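Local atomic coordinates of endo-1,4-beta-xylanase (Bacteroides thetaiotaomicron VPI-5482, PDB entry 3KST), a protein that probably hydrolyses glycosidic bonds in xylan, as a calcium-binding glycoside hydrolase of family 43. Residues A[22-27]-A[278-283]; A[247-252]-A[264-269]. All coordinates share one frame; numbering follows the deposited sequence.

Followed from the N terminus, the chain leaves strand 17-19, passes through the loop 22-27 and enters strand 27-32. Contact 1 brings this loop against strand 279-287, closing a loop of some 250 residues and so joining the two ends of a five-bladed beta-propeller. Contact 2 lies wholly within that span, as a local closure: it pairs the two strands of the hairpin 250-256 and 262-268. The next strand, 279-287, lies beside 262-268 in the same sheet, and the two contacts touch. Asp-26 of contact 1 and His-251 of contact 2 meet near the central calcium ion.

Contact 1. Residues A[22-27]-A[278-283]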
loop_
_atom_site.group_PDB
_atom_site.type_symbol
_atom_site.label_atom_id
_atom_site.label_comp_id
_atom_site.label_asym_id
_atom_site.label_seq_id
_atom_site.Cartn_x
_atom_site.Cartn_y
_atom_site.Cartn_z
ATOM N N LEU A 22 12.640 -9.213 3.770
ATOM C CA LEU A 22 12.435 -8.166 2.751
ATOM C C LEU A 22 12.270 -6.898 3.617
ATOM O O LEU A 22 11.184 -6.652 4.173
ATOM C CB LEU A 22 11.236 -8.476 1.863
ATOM C CG LEU A 22 10.965 -7.379 0.835
ATOM C CD1 LEU A 22 12.228 -7.039 0.026
ATOM C CD2 LEU A 22 9.819 -7.760 -0.070
ATOM N N PRO A 23 13.341 -6.083 3.729
ATOM C CA PRO A 23 13.390 -5.064 4.752
ATOM C C PRO A 23 12.637 -3.762 4.471
ATOM O O PRO A 23 13.233 -2.675 4.501
ATOM C CB PRO A 23 14.899 -4.858 4.909
ATOM C CG PRO A 23 15.401 -4.983 3.540
ATOM C CD PRO A 23 14.584 -6.060 2.905
ATOM N N ILE A 24 11.333 -3.870 4.251
ATOM C CA ILE A 24 10.456 -2.685 4.030
ATOM C C ILE A 24 9.170 -2.802 4.852
ATOM O O ILE A 24 8.749 -3.911 5.232
ATOM C CB ILE A 24 10.051 -2.493 2.536
ATOM C CG1 ILE A 24 9.315 -3.743 1.978
ATOM C CG2 ILE A 24 11.289 -2.184 1.672
ATOM C CD1 ILE A 24 8.908 -3.677 0.507
ATOM N N ALA A 25 8.568 -1.639 5.112
ATOM C CA ALA A 25 7.239 -1.532 5.706
ATOM C C ALA A 25 6.297 -1.033 4.591
ATOM O O ALA A 25 6.732 -0.659 3.494
ATOM C CB ALA A 25 7.243 -0.567 6.892
ATOM N N ASP A 26 5.009 -1.038 4.894
ATOM C CA ASP A 26 3.947 -0.532 4.008
ATOM C C ASP A 26 4.098 -1.019 2.552
ATOM O O ASP A 26 4.027 -0.194 1.604
ATOM C CB ASP A 26 4.004 1.006 4.074
ATOM C CG ASP A 26 3.992 1.559 5.510
ATOM O OD1 ASP A 26 3.314 0.980 6.416
ATOM O OD2 ASP A 26 4.631 2.612 5.738
ATOM N N PRO A 27 4.385 -2.334 2.363
ATOM C CA PRO A 27 4.701 -2.838 1.043
ATOM C C PRO A 27 3.627 -2.776 -0.041
ATOM O O PRO A 27 2.414 -2.836 0.231
ATOM C CB PRO A 27 5.100 -4.311 1.333
ATOM C CG PRO A 27 4.201 -4.664 2.447
ATOM C CD PRO A 27 4.378 -3.458 3.324
ATOM N N ARG A 278 10.601 -3.019 10.731
ATOM C CA ARG A 278 9.541 -3.834 10.131
ATOM C C ARG A 278 10.046 -4.442 8.802
ATOM O O ARG A 278 10.878 -3.839 8.093
ATOM C CB ARG A 278 8.269 -3.021 9.920
ATOM C CG ARG A 278 7.600 -2.590 11.234
ATOM C CD ARG A 278 6.513 -1.559 10.999
ATOM N NE ARG A 278 7.130 -0.314 10.513
ATOM C CZ ARG A 278 6.493 0.695 9.902
ATOM N NH1 ARG A 278 5.178 0.656 9.667
ATOM N NH2 ARG A 278 7.203 1.757 9.517
ATOM N N THR A 279 9.555 -5.641 8.500
ATOM C CA THR A 279 9.889 -6.388 7.282
ATOM C C THR A 279 8.613 -6.965 6.703
ATOM O O THR A 279 7.592 -7.026 7.391
ATOM C CB THR A 279 10.954 -7.475 7.538
ATOM O OG1 THR A 279 10.347 -8.636 8.125
ATOM C CG2 THR A 279 12.095 -6.944 8.449
ATOM N N SER A 280 8.663 -7.386 5.436
ATOM C CA SER A 280 7.472 -7.801 4.714
ATOM C C SER A 280 7.390 -9.280 4.396
ATOM O O SER A 280 8.407 -9.962 4.311
ATOM C CB SER A 280 7.288 -6.926 3.480
ATOM O OG SER A 280 6.909 -5.624 3.898
ATOM N N TYR A 281 6.149 -9.732 4.257
ATOM C CA TYR A 281 5.740 -11.145 4.114
ATOM C C TYR A 281 4.581 -11.244 3.120
ATOM O O TYR A 281 3.926 -10.248 2.818
ATOM C CB TYR A 281 5.287 -11.693 5.474
ATOM C CG TYR A 281 6.377 -11.668 6.529
ATOM C CD1 TYR A 281 7.289 -12.710 6.620
ATOM C CD2 TYR A 281 6.525 -10.580 7.407
ATOM C CE1 TYR A 281 8.311 -12.689 7.555
ATOM C CE2 TYR A 281 7.539 -10.531 8.348
ATOM C CZ TYR A 281 8.453 -11.608 8.407
ATOM O OH TYR A 281 9.456 -11.586 9.337
ATOM N N ILE A 282 4.323 -12.451 2.624
ATOM C CA ILE A 282 3.256 -12.695 1.634
ATOM C C ILE A 282 2.341 -13.882 2.013
ATOM O O ILE A 282 2.825 -14.946 2.379
ATOM C CB ILE A 282 3.843 -12.925 0.254
ATOM C CG1 ILE A 282 4.587 -11.676 -0.266
ATOM C CG2 ILE A 282 2.740 -13.326 -0.767
ATOM C CD1 ILE A 282 5.379 -11.954 -1.552
ATOM N N LYS A 283 1.024 -13.671 1.912
ATOM C CA LYS A 283 0.002 -14.701 2.153
ATOM C C LYS A 283 -0.873 -14.777 0.908
ATOM O O LYS A 283 -0.699 -13.987 -0.026
ATOM C CB LYS A 283 -0.796 -14.374 3.428
ATOM C CG LYS A 283 -0.055 -14.757 4.718
ATOM C CD LYS A 283 -0.803 -14.339 6.019
ATOM C CE LYS A 283 -1.956 -15.253 6.400
ATOM N NZ LYS A 283 -1.577 -16.614 6.930
HETATM O O HOH W 1 10.607 -10.147 5.882
HETATM O O HOH W 2 12.327 -1.489 7.599
HETATM O O HOH W 3 2.420 1.492 8.912
HETATM O O HOH W 4 4.838 3.425 8.274
#
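Ser-280 meets Leu-22, Ile-24 and Pro-27 in a buried contact where the loop leading into the first strand of the propeller is laid across the start of strand 279-287, a worked example of how a circular fold ties its beginning to its end. The backbone N of Ser-280 donates to Leu-22 O at 2.9 Å; the same oxygen takes the N-H of Ile-24 across an inverse gamma turn centred on Pro-23, and thus accepts two backbone bonds. Ser-280 OG, set anti to its own carbonyl carbon (chi1 -71°), gives its proton to Ile-24 O at 2.8 Å, approaching from above that carbonyl plane. The hydroxyl is wrapped in carbon: Pro-27 CG lies 3.2 Å from Ser-280 OG, and Ile-24 CG1 is also against it. A water joins Leu-22 N, Thr-279 OG1 and Ser-280 O.

Farther along, Ala-25 CB sits over the centre of one guanidinium face of Arg-278, 3.3 Å from CZ of that arginine, where a bend at chi3 (-67°) turns the group. Asp-26, the predicted proton acceptor, forms a long salt bridge, OD1 to Arg-278 NH1 at 3.8 Å, its carboxylate plane turned 80° from the guanidinium. Two waters in the guanidinium plane bridge NH1 to the carboxylate, one to OD2 and the other, through a weak bond from NH1, to OD1; Thr-41 also bonds OD2. Tyr-210 adds a cation-pi contact to the arginine. With a direct distance this long, Arg-278 holds the Asp-26 carboxylate mainly through bridging waters, which is likely to position it less rigidly than a close ion pair would.

Contact 2. Residues A[247-252]-A[264-269]; sequences VGTGHG and YIFHAH. With CA (calcium ion), chain C.
The calcium-bearing beta hairpin of strands 250-256 and 262-268 shows how a backbone pairing can carry a metal site, and Gly-250 with His-267 is an antiparallel hydrogen-bonded pair within it. Gly-250 N reaches His-267 O at 3.1 Å, and the return bond from His-267 N to Gly-250 O is equally long; beyond the pair, His-269 N bonds Val-247 O.

The imidazole of His-267 is folded back over the partner strand, its CG lying between the backbone N and the carbonyl carbon (chi1 73°). Gly-250 O thereby sits over the centre of one ring face, 3.2 Å above the plane, while Gly-248 O approaches the ring edge at CD2. A water joins His-267 NE2 to Gly-248 O, ND1 accepts the backbone N-H of Asp-26, and His-251 CB packs 3.7 Å from His-267 CE1. A leucine in place of His-267 would probably leave the Asp-26 amide and the water beside Gly-248 without their nitrogen partners.

Next to it, Gly-248 CA stands over the ring of His-269 in a CH-pi contact, 3.8 Å from the centroid and 9° off the normal; the bare glycine, at positive phi, lets the backbone come this close to the imidazole. Thr-249 CG2 lies alongside Phe-266, 3.8 Å from CE2.

His-251 swings its ring away from the hairpin partner and binds the calcium ion through NE2 at 2.6 Å, with the metal in the ring plane. Five waters and Glu-83 complete the shell, and Gly-252 O accepts from one of those waters and lies near a second. A calcium ion held largely by water at the propeller's centre, with a histidine ligand, is a feature seen in many family 43 glycosidases.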
loop_
_atom_site.group_PDB
_atom_site.type_symbol
_atom_site.label_atom_id
_atom_site.label_comp_id
_atom_site.label_asym_id
_atom_site.label_seq_id
_atom_site.Cartn_x
_atom_site.Cartn_y
_atom_site.Cartn_z
ATOM N N VAL A 247 3.507 -10.494 14.417
ATOM C CA VAL A 247 2.543 -9.524 15.008
ATOM C C VAL A 247 2.760 -8.154 14.366
ATOM O O VAL A 247 3.733 -7.964 13.629
ATOM C CB VAL A 247 2.660 -9.414 16.541
ATOM C CG1 VAL A 247 2.383 -10.802 17.205
ATOM C CG2 VAL A 247 4.004 -8.807 16.981
ATOM N N GLY A 248 1.872 -7.197 14.651
ATOM C CA GLY A 248 1.934 -5.881 13.992
ATOM C C GLY A 248 1.749 -5.986 12.473
ATOM O O GLY A 248 2.376 -5.228 11.717
ATOM N N THR A 249 0.879 -6.918 12.036
ATOM C CA THR A 249 0.637 -7.241 10.640
ATOM C C THR A 249 -0.299 -6.273 9.934
ATOM O O THR A 249 -1.484 -6.206 10.249
ATOM C CB THR A 249 0.106 -8.685 10.432
ATOM O OG1 THR A 249 -1.171 -8.826 11.060
ATOM C CG2 THR A 249 1.126 -9.735 10.940
ATOM N N GLY A 250 0.238 -5.520 8.977
ATOM C CA GLY A 250 -0.599 -4.560 8.252
ATOM C C GLY A 250 0.061 -3.782 7.147
ATOM O O GLY A 250 1.179 -4.124 6.715
ATOM N N HIS A 251 -0.672 -2.746 6.701
ATOM C CA HIS A 251 -0.358 -1.879 5.552
ATOM C C HIS A 251 0.175 -2.691 4.417
ATOM O O HIS A 251 1.378 -2.678 4.113
ATOM C CB HIS A 251 0.563 -0.693 5.858
ATOM C CG HIS A 251 0.541 0.356 4.788
ATOM N ND1 HIS A 251 0.513 1.697 5.082
ATOM C CD2 HIS A 251 0.430 0.265 3.439
ATOM C CE1 HIS A 251 0.459 2.390 3.955
ATOM N NE2 HIS A 251 0.384 1.546 2.942
ATOM N N GLY A 252 -0.740 -3.384 3.764
ATOM C CA GLY A 252 -0.380 -4.264 2.666
ATOM C C GLY A 252 -0.998 -3.890 1.350
ATOM O O GLY A 252 -1.571 -2.812 1.195
ATOM N N TYR A 264 -1.318 -11.368 -0.990
ATOM C CA TYR A 264 -1.400 -10.109 -0.226
ATOM C C TYR A 264 -0.061 -9.896 0.493
ATOM O O TYR A 264 0.311 -10.719 1.351
ATOM C CB TYR A 264 -2.579 -10.166 0.761
ATOM C CG TYR A 264 -2.865 -8.845 1.421
ATOM C CD1 TYR A 264 -3.651 -7.888 0.783
ATOM C CD2 TYR A 264 -2.306 -8.507 2.666
ATOM C CE1 TYR A 264 -3.901 -6.636 1.367
ATOM C CE2 TYR A 264 -2.572 -7.243 3.264
ATOM C CZ TYR A 264 -3.367 -6.317 2.606
ATOM O OH TYR A 264 -3.630 -5.067 3.148
ATOM N N ILE A 265 0.676 -8.842 0.118
ATOM C CA ILE A 265 1.970 -8.536 0.751
ATOM C C ILE A 265 1.676 -7.617 1.931
ATOM O O ILE A 265 0.803 -6.754 1.830
ATOM C CB ILE A 265 3.005 -7.935 -0.250
ATOM C CG1 ILE A 265 4.394 -7.838 0.380
ATOM C CG2 ILE A 265 2.565 -6.583 -0.816
ATOM C CD1 ILE A 265 5.466 -7.440 -0.664
ATOM N N PHE A 266 2.396 -7.785 3.029
ATOM C CA PHE A 266 2.183 -6.974 4.230
ATOM C C PHE A 266 3.439 -6.985 5.090
ATOM O O PHE A 266 4.296 -7.832 4.894
ATOM C CB PHE A 266 0.993 -7.505 5.067
ATOM C CG PHE A 266 1.180 -8.918 5.566
ATOM C CD1 PHE A 266 0.858 -9.998 4.751
ATOM C CD2 PHE A 266 1.726 -9.168 6.828
ATOM C CE1 PHE A 266 1.058 -11.317 5.189
ATOM C CE2 PHE A 266 1.923 -10.485 7.304
ATOM C CZ PHE A 266 1.579 -11.572 6.469
ATOM N N HIS A 267 3.527 -6.032 6.010
ATOM C CA HIS A 267 4.631 -5.974 6.961
ATOM C C HIS A 267 4.226 -6.548 8.315
ATOM O O HIS A 267 3.045 -6.792 8.605
ATOM C CB HIS A 267 5.224 -4.563 7.104
ATOM C CG HIS A 267 4.370 -3.604 7.864
ATOM N ND1 HIS A 267 3.922 -2.424 7.311
ATOM C CD2 HIS A 267 3.881 -3.634 9.128
ATOM C CE1 HIS A 267 3.203 -1.768 8.204
ATOM N NE2 HIS A 267 3.152 -2.488 9.310
ATOM N N ALA A 268 5.226 -6.733 9.159
ATOM C CA ALA A 268 5.031 -7.148 10.538
ATOM C C ALA A 268 6.192 -6.577 11.350
ATOM O O ALA A 268 7.204 -6.164 10.777
ATOM C CB ALA A 268 5.007 -8.646 10.617
ATOM N N HIS A 269 6.041 -6.521 12.669
ATOM C CA HIS A 269 7.149 -6.119 13.534
ATOM C C HIS A 269 8.356 -7.047 13.340
ATOM O O HIS A 269 8.206 -8.186 12.830
ATOM C CB HIS A 269 6.759 -6.124 15.017
ATOM C CG HIS A 269 5.732 -5.105 15.384
ATOM N ND1 HIS A 269 4.960 -5.199 16.522
ATOM C CD2 HIS A 269 5.320 -3.984 14.741
ATOM C CE1 HIS A 269 4.142 -4.162 16.583
ATOM N NE2 HIS A 269 4.337 -3.408 15.510
HETATM CA CA CA C . -0.224 1.397 0.399
HETATM O O HOH W 5 6.196 -9.915 14.180
HETATM O O HOH W 6 3.200 -2.745 12.076
HETATM O O HOH W 7 -4.759 -2.832 2.058
HETATM O O HOH W 8 0.468 -0.971 0.280
HETATM O O HOH W 9 -2.135 -0.184 1.167
HETATM O O HOH W 10 2.319 1.542 0.236
HETATM O O HOH W 11 0.332 3.799 0.044
HETATM O O HOH W 12 -2.267 2.799 1.048
#